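Local coordinates for protein virulence factor (Pectobacterium carotovorum, PDB 2W3Y) that is a virulence factor of a Drosophila pathogen, is S-palmitoylated and binds to lipid vesicles, at residues 13-19 against 76-81; 33-39 against 85-89; 66-70 against 228-233. All blocks are in the same frame, centred on the assembly; numbering follows the deposited sequence.

Interaction 1. Residues 13-19 against 76-81; sequences YFQNIHG and AAVNKK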
loop_
_atom_site.group_PDB
_atom_site.type_symbol
_atom_site.label_atom_id
_atom_site.label_comp_id
_atom_site.label_asym_id
_atom_site.label_seq_id
_atom_site.Cartn_x
_atom_site.Cartn_y
_atom_site.Cartn_z
ATOM N N TYR A 13 -16.998 9.458 -11.609
ATOM C CA TYR A 13 -15.587 9.850 -11.669
ATOM C C TYR A 13 -14.770 8.807 -12.434
ATOM O O TYR A 13 -13.987 9.134 -13.340
ATOM C CB TYR A 13 -15.024 10.064 -10.247
ATOM C CG TYR A 13 -13.566 10.471 -10.255
ATOM C CD1 TYR A 13 -13.195 11.799 -10.491
ATOM C CD2 TYR A 13 -12.553 9.519 -10.050
ATOM C CE1 TYR A 13 -11.854 12.180 -10.526
ATOM C CE2 TYR A 13 -11.216 9.889 -10.072
ATOM C CZ TYR A 13 -10.876 11.219 -10.309
ATOM O OH TYR A 13 -9.552 11.586 -10.335
ATOM N N PHE A 14 -14.983 7.549 -12.071
ATOM C CA PHE A 14 -14.295 6.425 -12.693
ATOM C C PHE A 14 -14.795 6.129 -14.109
ATOM O O PHE A 14 -13.992 5.787 -14.983
ATOM C CB PHE A 14 -14.373 5.195 -11.781
ATOM C CG PHE A 14 -13.322 5.190 -10.699
ATOM C CD1 PHE A 14 -13.426 6.040 -9.593
ATOM C CD2 PHE A 14 -12.208 4.352 -10.800
ATOM C CE1 PHE A 14 -12.428 6.065 -8.600
ATOM C CE2 PHE A 14 -11.222 4.354 -9.811
ATOM C CZ PHE A 14 -11.328 5.209 -8.707
ATOM N N GLN A 15 -16.104 6.297 -14.342
ATOM C CA GLN A 15 -16.675 6.148 -15.692
ATOM C C GLN A 15 -15.986 7.102 -16.666
ATOM O O GLN A 15 -15.663 6.726 -17.792
ATOM C CB GLN A 15 -18.214 6.350 -15.696
ATOM C CG GLN A 15 -18.914 6.040 -17.040
ATOM C CD GLN A 15 -19.314 4.554 -17.224
ATOM O OE1 GLN A 15 -20.204 4.053 -16.551
ATOM N NE2 GLN A 15 -18.669 3.877 -18.156
ATOM N N ASN A 16 -15.733 8.325 -16.211
ATOM C CA ASN A 16 -15.095 9.334 -17.044
ATOM C C ASN A 16 -13.630 9.021 -17.346
ATOM O O ASN A 16 -13.170 9.217 -18.478
ATOM C CB ASN A 16 -15.225 10.717 -16.405
ATOM C CG ASN A 16 -14.558 11.794 -17.224
ATOM O OD1 ASN A 16 -13.599 12.425 -16.773
ATOM N ND2 ASN A 16 -15.038 11.994 -18.455
ATOM N N ILE A 17 -12.901 8.533 -16.340
ATOM C CA ILE A 17 -11.503 8.153 -16.532
ATOM C C ILE A 17 -11.365 7.107 -17.638
ATOM O O ILE A 17 -10.536 7.256 -18.541
ATOM C CB ILE A 17 -10.845 7.691 -15.198
ATOM C CG1 ILE A 17 -10.564 8.908 -14.308
ATOM C CG2 ILE A 17 -9.542 6.908 -15.445
ATOM C CD1 ILE A 17 -10.187 8.560 -12.876
ATOM N N HIS A 18 -12.215 6.086 -17.599
ATOM C CA HIS A 18 -12.048 4.932 -18.476
ATOM C C HIS A 18 -12.712 5.036 -19.872
ATOM O O HIS A 18 -12.533 4.157 -20.711
ATOM C CB HIS A 18 -12.431 3.642 -17.728
ATOM C CG HIS A 18 -11.409 3.210 -16.712
ATOM N ND1 HIS A 18 -11.694 3.082 -15.366
ATOM C CD2 HIS A 18 -10.100 2.882 -16.848
ATOM C CE1 HIS A 18 -10.604 2.698 -14.720
ATOM N NE2 HIS A 18 -9.626 2.564 -15.596
ATOM N N GLY A 19 -13.432 6.126 -20.131
ATOM C CA GLY A 19 -14.088 6.328 -21.434
ATOM C C GLY A 19 -13.113 6.669 -22.549
ATOM O O GLY A 19 -11.893 6.748 -22.327
ATOM N N ALA A 76 -5.282 1.245 -11.661
ATOM C CA ALA A 76 -5.784 1.236 -13.042
ATOM C C ALA A 76 -6.312 2.603 -13.518
ATOM O O ALA A 76 -6.042 3.003 -14.665
ATOM C CB ALA A 76 -6.817 0.127 -13.239
ATOM N N ALA A 77 -7.004 3.321 -12.627
ATOM C CA ALA A 77 -7.442 4.709 -12.866
ATOM C C ALA A 77 -6.263 5.655 -13.119
ATOM O O ALA A 77 -6.284 6.452 -14.061
ATOM C CB ALA A 77 -8.284 5.215 -11.687
ATOM N N VAL A 78 -5.229 5.535 -12.287
ATOM C CA VAL A 78 -3.998 6.315 -12.416
ATOM C C VAL A 78 -3.309 6.055 -13.752
ATOM O O VAL A 78 -2.927 7.000 -14.434
ATOM C CB VAL A 78 -2.990 6.023 -11.259
ATOM C CG1 VAL A 78 -1.589 6.570 -11.610
ATOM C CG2 VAL A 78 -3.496 6.613 -9.957
ATOM N N ASN A 79 -3.148 4.772 -14.090
ATOM C CA ASN A 79 -2.552 4.329 -15.341
ATOM C C ASN A 79 -3.225 4.924 -16.586
ATOM O O ASN A 79 -2.548 5.386 -17.519
ATOM C CB ASN A 79 -2.606 2.806 -15.426
ATOM C CG ASN A 79 -1.800 2.265 -16.587
ATOM O OD1 ASN A 79 -0.583 2.418 -16.633
ATOM N ND2 ASN A 79 -2.480 1.639 -17.540
ATOM N N LYS A 80 -4.552 4.893 -16.576
ATOM C CA LYS A 80 -5.369 5.528 -17.599
ATOM C C LYS A 80 -5.270 7.062 -17.553
ATOM O O LYS A 80 -5.042 7.703 -18.584
ATOM C CB LYS A 80 -6.832 5.074 -17.461
ATOM C CG LYS A 80 -7.748 5.501 -18.621
ATOM C CD LYS A 80 -7.151 5.153 -19.990
ATOM C CE LYS A 80 -8.009 5.700 -21.124
ATOM N NZ LYS A 80 -9.302 4.960 -21.245
ATOM N N LYS A 81 -5.414 7.641 -16.366
ATOM C CA LYS A 81 -5.445 9.103 -16.214
ATOM C C LYS A 81 -4.115 9.786 -16.527
ATOM O O LYS A 81 -4.114 10.900 -17.046
ATOM C CB LYS A 81 -5.947 9.493 -14.811
ATOM C CG LYS A 81 -6.073 10.998 -14.521
ATOM C CD LYS A 81 -6.790 11.235 -13.196
ATOM C CE LYS A 81 -6.726 12.706 -12.749
ATOM N NZ LYS A 81 -7.409 13.604 -13.724
#

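Interaction 2. Residues 33-39 against 85-89; sequences VPGLSKD and NKEKY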
loop_
_atom_site.group_PDB
_atom_site.type_symbol
_atom_site.label_atom_id
_atom_site.label_comp_id
_atom_site.label_asym_id
_atom_site.label_seq_id
_atom_site.Cartn_x
_atom_site.Cartn_y
_atom_site.Cartn_z
ATOM N N VAL A 33 -0.512 0.276 -13.049
ATOM C CA VAL A 33 0.763 0.925 -13.188
ATOM C C VAL A 33 1.856 -0.116 -12.906
ATOM O O VAL A 33 1.816 -0.783 -11.868
ATOM C CB VAL A 33 0.872 2.142 -12.254
ATOM C CG1 VAL A 33 2.313 2.707 -12.240
ATOM C CG2 VAL A 33 -0.185 3.215 -12.645
ATOM N N PRO A 34 2.801 -0.289 -13.849
ATOM C CA PRO A 34 3.858 -1.301 -13.668
ATOM C C PRO A 34 4.681 -1.062 -12.401
ATOM O O PRO A 34 5.051 0.082 -12.096
ATOM C CB PRO A 34 4.713 -1.143 -14.933
ATOM C CG PRO A 34 3.731 -0.587 -15.947
ATOM C CD PRO A 34 2.922 0.388 -15.150
ATOM N N GLY A 35 4.954 -2.141 -11.672
ATOM C CA GLY A 35 5.593 -2.050 -10.359
ATOM C C GLY A 35 7.000 -1.487 -10.400
ATOM O O GLY A 35 7.417 -0.796 -9.481
ATOM N N LEU A 36 7.743 -1.794 -11.460
ATOM C CA LEU A 36 9.113 -1.325 -11.550
ATOM C C LEU A 36 9.443 -0.820 -12.953
ATOM O O LEU A 36 9.259 -1.527 -13.938
ATOM C CB LEU A 36 10.087 -2.421 -11.094
ATOM C CG LEU A 36 11.597 -2.179 -11.195
ATOM C CD1 LEU A 36 12.017 -1.031 -10.283
ATOM C CD2 LEU A 36 12.364 -3.447 -10.864
ATOM N N SER A 37 9.967 0.401 -13.022
ATOM C CA SER A 37 10.163 1.099 -14.280
ATOM C C SER A 37 11.359 2.030 -14.189
ATOM O O SER A 37 11.773 2.425 -13.094
ATOM C CB SER A 37 8.900 1.932 -14.589
ATOM O OG SER A 37 9.180 2.965 -15.502
ATOM N N LYS A 38 11.907 2.420 -15.336
ATOM C CA LYS A 38 12.923 3.466 -15.296
ATOM C C LYS A 38 12.369 4.824 -14.796
ATOM O O LYS A 38 13.116 5.649 -14.274
ATOM C CB LYS A 38 13.683 3.574 -16.631
ATOM C CG LYS A 38 12.838 3.884 -17.847
ATOM C CD LYS A 38 13.727 3.906 -19.117
ATOM C CE LYS A 38 14.856 4.930 -18.999
ATOM N NZ LYS A 38 15.625 5.043 -20.261
ATOM N N ASP A 39 11.055 5.020 -14.923
ATOM C CA ASP A 39 10.385 6.256 -14.476
ATOM C C ASP A 39 9.910 6.280 -13.022
ATOM O O ASP A 39 9.417 7.310 -12.548
ATOM C CB ASP A 39 9.236 6.600 -15.429
ATOM C CG ASP A 39 9.743 6.978 -16.825
ATOM O OD1 ASP A 39 10.873 7.511 -16.918
ATOM O OD2 ASP A 39 9.029 6.731 -17.818
ATOM N N ASN A 85 4.034 8.338 -19.309
ATOM C CA ASN A 85 4.564 7.264 -18.467
ATOM C C ASN A 85 5.118 7.791 -17.151
ATOM O O ASN A 85 4.834 7.234 -16.096
ATOM C CB ASN A 85 5.606 6.428 -19.218
ATOM C CG ASN A 85 5.924 5.128 -18.496
ATOM O OD1 ASN A 85 5.100 4.229 -18.432
ATOM N ND2 ASN A 85 7.104 5.046 -17.934
ATOM N N LYS A 86 5.879 8.881 -17.212
ATOM C CA LYS A 86 6.449 9.490 -16.007
ATOM C C LYS A 86 5.388 9.843 -14.949
ATOM O O LYS A 86 5.588 9.652 -13.750
ATOM C CB LYS A 86 7.256 10.737 -16.384
ATOM C CG LYS A 86 8.589 10.436 -17.003
ATOM C CD LYS A 86 9.362 11.722 -17.314
ATOM C CE LYS A 86 10.525 11.442 -18.253
ATOM N NZ LYS A 86 11.452 10.457 -17.647
ATOM N N GLU A 87 4.256 10.358 -15.425
ATOM C CA GLU A 87 3.167 10.793 -14.572
ATOM C C GLU A 87 2.378 9.660 -13.915
ATOM O O GLU A 87 1.668 9.895 -12.923
ATOM C CB GLU A 87 2.248 11.742 -15.347
ATOM C CG GLU A 87 2.845 13.141 -15.497
ATOM C CD GLU A 87 2.030 14.018 -16.442
ATOM O OE1 GLU A 87 1.162 14.786 -15.958
ATOM O OE2 GLU A 87 2.241 13.913 -17.675
ATOM N N LYS A 88 2.513 8.433 -14.423
ATOM C CA LYS A 88 1.997 7.250 -13.676
ATOM C C LYS A 88 2.606 7.119 -12.261
ATOM O O LYS A 88 2.006 6.515 -11.365
ATOM C CB LYS A 88 2.242 5.937 -14.443
ATOM C CG LYS A 88 1.525 5.827 -15.762
ATOM C CD LYS A 88 1.991 4.573 -16.514
ATOM C CE LYS A 88 1.695 4.654 -18.002
ATOM N NZ LYS A 88 0.268 4.523 -18.303
ATOM N N TYR A 89 3.794 7.686 -12.070
ATOM C CA TYR A 89 4.486 7.648 -10.783
ATOM C C TYR A 89 4.462 9.001 -10.038
ATOM O O TYR A 89 5.259 9.233 -9.137
ATOM C CB TYR A 89 5.918 7.103 -10.972
ATOM C CG TYR A 89 5.907 5.765 -11.690
ATOM C CD1 TYR A 89 5.726 4.577 -10.980
ATOM C CD2 TYR A 89 6.035 5.700 -13.081
ATOM C CE1 TYR A 89 5.697 3.347 -11.637
ATOM C CE2 TYR A 89 5.985 4.474 -13.760
ATOM C CZ TYR A 89 5.823 3.298 -13.013
ATOM O OH TYR A 89 5.750 2.091 -13.668
HETATM O O HOH W 1 6.022 2.192 -16.606
HETATM O O HOH W 2 8.054 9.717 -12.549
HETATM O O HOH W 3 12.517 7.929 -18.962
#

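Interaction 3. Residues 66-70 against 228-233; sequences LMERF and FRIEEY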
loop_
_atom_site.group_PDB
_atom_site.type_symbol
_atom_site.label_atom_id
_atom_site.label_comp_id
_atom_site.label_asym_id
_atom_site.label_seq_id
_atom_site.Cartn_x
_atom_site.Cartn_y
_atom_site.Cartn_z
ATOM N N LEU A 66 -10.787 -7.795 -0.667
ATOM C CA LEU A 66 -11.372 -6.480 -0.958
ATOM C C LEU A 66 -10.329 -5.363 -1.120
ATOM O O LEU A 66 -10.397 -4.569 -2.066
ATOM C CB LEU A 66 -12.368 -6.094 0.132
ATOM C CG LEU A 66 -13.703 -6.846 0.163
ATOM C CD1 LEU A 66 -14.476 -6.491 1.449
ATOM C CD2 LEU A 66 -14.546 -6.555 -1.090
ATOM N N MET A 67 -9.372 -5.307 -0.197
ATOM C CA MET A 67 -8.375 -4.236 -0.226
ATOM C C MET A 67 -7.434 -4.348 -1.437
ATOM O O MET A 67 -7.107 -3.325 -2.056
ATOM C CB MET A 67 -7.603 -4.168 1.099
ATOM C CG MET A 67 -8.388 -3.585 2.291
ATOM S SD MET A 67 -9.102 -1.916 2.109
ATOM C CE MET A 67 -10.712 -2.195 1.398
ATOM N N GLU A 68 -7.015 -5.577 -1.787
ATOM C CA GLU A 68 -6.177 -5.787 -2.991
ATOM C C GLU A 68 -6.917 -5.339 -4.269
ATOM O O GLU A 68 -6.312 -4.796 -5.207
ATOM C CB GLU A 68 -5.687 -7.236 -3.114
ATOM C CG GLU A 68 -4.742 -7.674 -1.972
ATOM C CD GLU A 68 -3.860 -8.892 -2.291
ATOM O OE1 GLU A 68 -3.947 -9.481 -3.401
ATOM O OE2 GLU A 68 -3.035 -9.254 -1.413
ATOM N N ARG A 69 -8.229 -5.551 -4.284
ATOM C CA ARG A 69 -9.066 -5.119 -5.397
ATOM C C ARG A 69 -9.182 -3.595 -5.476
ATOM O O ARG A 69 -9.120 -3.033 -6.573
ATOM C CB ARG A 69 -10.453 -5.760 -5.312
ATOM C CG ARG A 69 -10.431 -7.273 -5.590
ATOM C CD ARG A 69 -11.829 -7.868 -5.490
ATOM N NE ARG A 69 -12.559 -7.637 -6.737
ATOM C CZ ARG A 69 -13.845 -7.912 -6.944
ATOM N NH1 ARG A 69 -14.595 -8.435 -5.976
ATOM N NH2 ARG A 69 -14.382 -7.660 -8.134
ATOM N N PHE A 70 -9.346 -2.949 -4.320
ATOM C CA PHE A 70 -9.343 -1.479 -4.222
ATOM C C PHE A 70 -8.000 -0.873 -4.660
ATOM O O PHE A 70 -7.967 0.129 -5.390
ATOM C CB PHE A 70 -9.715 -1.018 -2.808
ATOM C CG PHE A 70 -11.207 -0.799 -2.594
ATOM C CD1 PHE A 70 -11.886 0.213 -3.276
ATOM C CD2 PHE A 70 -11.917 -1.596 -1.688
ATOM C CE1 PHE A 70 -13.254 0.423 -3.071
ATOM C CE2 PHE A 70 -13.286 -1.407 -1.471
ATOM C CZ PHE A 70 -13.961 -0.401 -2.160
ATOM N N PHE A 228 -11.421 0.887 6.005
ATOM C CA PHE A 228 -12.594 0.349 5.318
ATOM C C PHE A 228 -13.756 0.044 6.263
ATOM O O PHE A 228 -13.558 -0.416 7.377
ATOM C CB PHE A 228 -12.257 -0.893 4.482
ATOM C CG PHE A 228 -13.425 -1.412 3.678
ATOM C CD1 PHE A 228 -13.940 -0.671 2.620
ATOM C CD2 PHE A 228 -14.014 -2.641 3.986
ATOM C CE1 PHE A 228 -15.018 -1.138 1.881
ATOM C CE2 PHE A 228 -15.087 -3.116 3.244
ATOM C CZ PHE A 228 -15.590 -2.373 2.200
ATOM N N ARG A 229 -14.970 0.306 5.776
ATOM C CA ARG A 229 -16.204 0.060 6.513
ATOM C C ARG A 229 -16.560 -1.424 6.466
ATOM O O ARG A 229 -17.573 -1.815 5.872
ATOM C CB ARG A 229 -17.339 0.900 5.920
ATOM C CG ARG A 229 -17.139 2.391 6.030
ATOM C CD ARG A 229 -18.465 3.112 5.927
ATOM N NE ARG A 229 -18.675 3.714 4.623
ATOM C CZ ARG A 229 -19.862 4.056 4.133
ATOM N NH1 ARG A 229 -20.973 3.830 4.817
ATOM N NH2 ARG A 229 -19.934 4.607 2.936
ATOM N N ILE A 230 -15.728 -2.247 7.098
ATOM C CA ILE A 230 -15.890 -3.711 7.053
ATOM C C ILE A 230 -17.153 -4.203 7.789
ATOM O O ILE A 230 -17.784 -5.188 7.374
ATOM C CB ILE A 230 -14.598 -4.442 7.559
ATOM C CG1 ILE A 230 -14.616 -5.933 7.209
ATOM C CG2 ILE A 230 -14.360 -4.203 9.054
ATOM C CD1 ILE A 230 -14.450 -6.243 5.724
ATOM N N GLU A 231 -17.505 -3.496 8.862
ATOM C CA GLU A 231 -18.688 -3.774 9.689
ATOM C C GLU A 231 -19.982 -3.601 8.895
ATOM O O GLU A 231 -20.846 -4.484 8.922
ATOM C CB GLU A 231 -18.717 -2.863 10.920
ATOM C CG GLU A 231 -17.516 -3.006 11.874
ATOM C CD GLU A 231 -16.263 -2.234 11.422
ATOM O OE1 GLU A 231 -15.194 -2.474 12.029
ATOM O OE2 GLU A 231 -16.337 -1.409 10.470
ATOM N N GLU A 232 -20.086 -2.481 8.179
ATOM C CA GLU A 232 -21.203 -2.200 7.289
ATOM C C GLU A 232 -21.248 -3.118 6.071
ATOM O O GLU A 232 -22.332 -3.443 5.595
ATOM C CB GLU A 232 -21.184 -0.745 6.831
ATOM C CG GLU A 232 -21.601 0.233 7.911
ATOM C CD GLU A 232 -21.094 1.643 7.667
ATOM O OE1 GLU A 232 -21.682 2.348 6.813
ATOM O OE2 GLU A 232 -20.114 2.046 8.342
ATOM N N TYR A 233 -20.081 -3.533 5.571
ATOM C CA TYR A 233 -20.019 -4.459 4.438
ATOM C C TYR A 233 -20.654 -5.820 4.787
ATOM O O TYR A 233 -21.304 -6.444 3.946
ATOM C CB TYR A 233 -18.571 -4.629 3.940
ATOM C CG TYR A 233 -18.417 -5.594 2.784
ATOM C CD1 TYR A 233 -18.543 -5.164 1.465
ATOM C CD2 TYR A 233 -18.157 -6.947 3.016
ATOM C CE1 TYR A 233 -18.412 -6.073 0.394
ATOM C CE2 TYR A 233 -18.027 -7.849 1.977
ATOM C CZ TYR A 233 -18.151 -7.410 0.665
ATOM O OH TYR A 233 -18.010 -8.320 -0.356
#

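Interaction 1. Residues 13-19 against 76-81
Around Ile17 and Lys81, whose CA atoms lie 6.1 Å apart, residues 13-18 of helix 9-18 meet the last turns of helix 57-81; the segment axes approach to 9.6 Å and run at 44° to one another, both segments heading in broadly the same direction. Ala77 is the small residue that lets larger ones in. Its CB takes Phe14 CE2 at 3.6 Å and, from a second direction, Ile17 CD1 at 4.0 Å. The two branches of Ile17 divide the work: with CG1 beside the backbone N (chi1 -75°), CD1 reaches the methyl of Ala77 while CG2 packs against Lys80 CB at 3.8 Å. CG2 also sits over the centre of one face of the His18 ring. Beyond that ring, His18 CD2 touches the Lys80 aliphatic chain, and His18 NE2, which has no polar partner in the model, is buried by the contact. Lys80 slides past Ile17 in the opposite direction; its bends at chi2 and chi4 bring NZ to Gly19 O for a weak hydrogen bond of 3.3 Å. Tyr13 OH meets Lys81 CE at 3.9 Å as the two side chains cross nearly at right angles. Phe30 stacks on His18, and Phe246 meets Phe14 edge-to-face. The arrangement is that of an amino-terminal helix packed obliquely on the long helix 57-81, with Phe14, Ile17 and Ala77 forming the apolar part and Lys80 and Lys81 at its rim.

Interaction 2. Residues 33-39 against 85-89
Tyr89 packs against Val33, Pro34, Ser37 and Asp39, tying the loop between helices 57-81 and 91-105 to the edge of the mixed sheet, where strand 36-37 pairs antiparallel with strand 40-49. An ST turn, in which Ser37 OG accepts from Asp39 N at 2.8 Å, shapes the end of segment 33-39 and offers Asp39 to the loop. Val33 and Tyr89 slide past each other in opposite directions, Val33 CG1 lying 3.5 Å from Tyr89 CE1. Pro34 instead crosses the tyrosine at about a right angle, and its carbonyl oxygen comes up to the ring edge, near the ring plane. There Tyr89 OH donates to Pro34 O at 2.6 Å, from a position tilted out of the carbonyl plane. Water 1 donates to the same hydroxyl and to Asn85 OD1, so the phenol oxygen both gives and receives a bond, which would hold the hydroxyl hydrogen toward Pro34 O.

Asp39 carries the polar half. Its chi1 of -67° points the carboxylate at residues 85-86, where its two oxygens take different partners. Asn85 ND2 donates to Asp39 OD2 at 2.6 Å with an N-H...O angle of 162°; it arrives on the anti side, the carboxylate and amide planes being 55° apart. Lys86 crosses Asp39 at about a right angle and forms a salt bridge from NZ to Asp39 OD1 at 3.1 Å, approaching from above the carboxylate plane. Water 3 bridges the salt-bridged pair, donating to Asp39 OD1 and accepting from Lys86 NZ at 3.0 Å.

Interaction 3. Residues 66-70 against 228-233
Leu66 sets its CD1 methyl over one face of the Tyr233 ring, 3.8 Å from the ring centroid and 11° off the normal, which is the geometry of a CH-pi contact. The two side chains approach from opposite directions: Leu66 has CG beside its backbone N, whereas Tyr233 places CG beside its carbonyl carbon (chi1 179°), and this brings the ring across to the leucine. The same methyl touches Phe228 CE2 at 3.9 Å and lies near Ile230 CD1, so a single branch serves three residues. Leu66 CD2 reaches the phenol end of Tyr233, whose hydroxyl is hydrogen-bonded to Asp244 and Lys240.

Phe228 is approached from several quarters. Met67, bent at chi2 and chi3, crosses it obliquely and brings CE to 3.6 Å from Phe228 CG; the sulfur lies farther off, in an oblique Met-aromatic contact. Phe70 CE2 meets Phe228 CE1 at 3.8 Å with the ring planes inclined at 51°. No hydrogen bond links the two segments, and all six touching residues are buried. Around them, Leu247 of helix 237-250 packs on both Leu66 and Phe70, while Phe106 meets the Phe70 ring edge-to-face. This is a buried hydrophobic core contact, in which helix 57-81 packs against the end of strand 214-228 and the start of helix 230-235.

How the interactions relate
The three contacts interleave along the chain: the first segments come in the order 13-19, 33-39 and 66-70, their partners at 76-81, 85-89 and 228-233. Helix 57-81 is shared by interactions 1 and 3, giving its middle to interaction 3 and its end to interaction 1; their centres are 21 Å apart and they do not touch. Interactions 1 and 2, 16 Å apart, do touch: Lys88 NZ lies 2.8 Å from Asn79 OD1, a probable hydrogen bond, and Val33 packs on Val78. Interactions 2 and 3 lie on opposite sides of the chain's centre, 27 Å apart. The helix thus joins the amino-terminal helix to the buried aromatic core, and its end touches the sheet-edge contact.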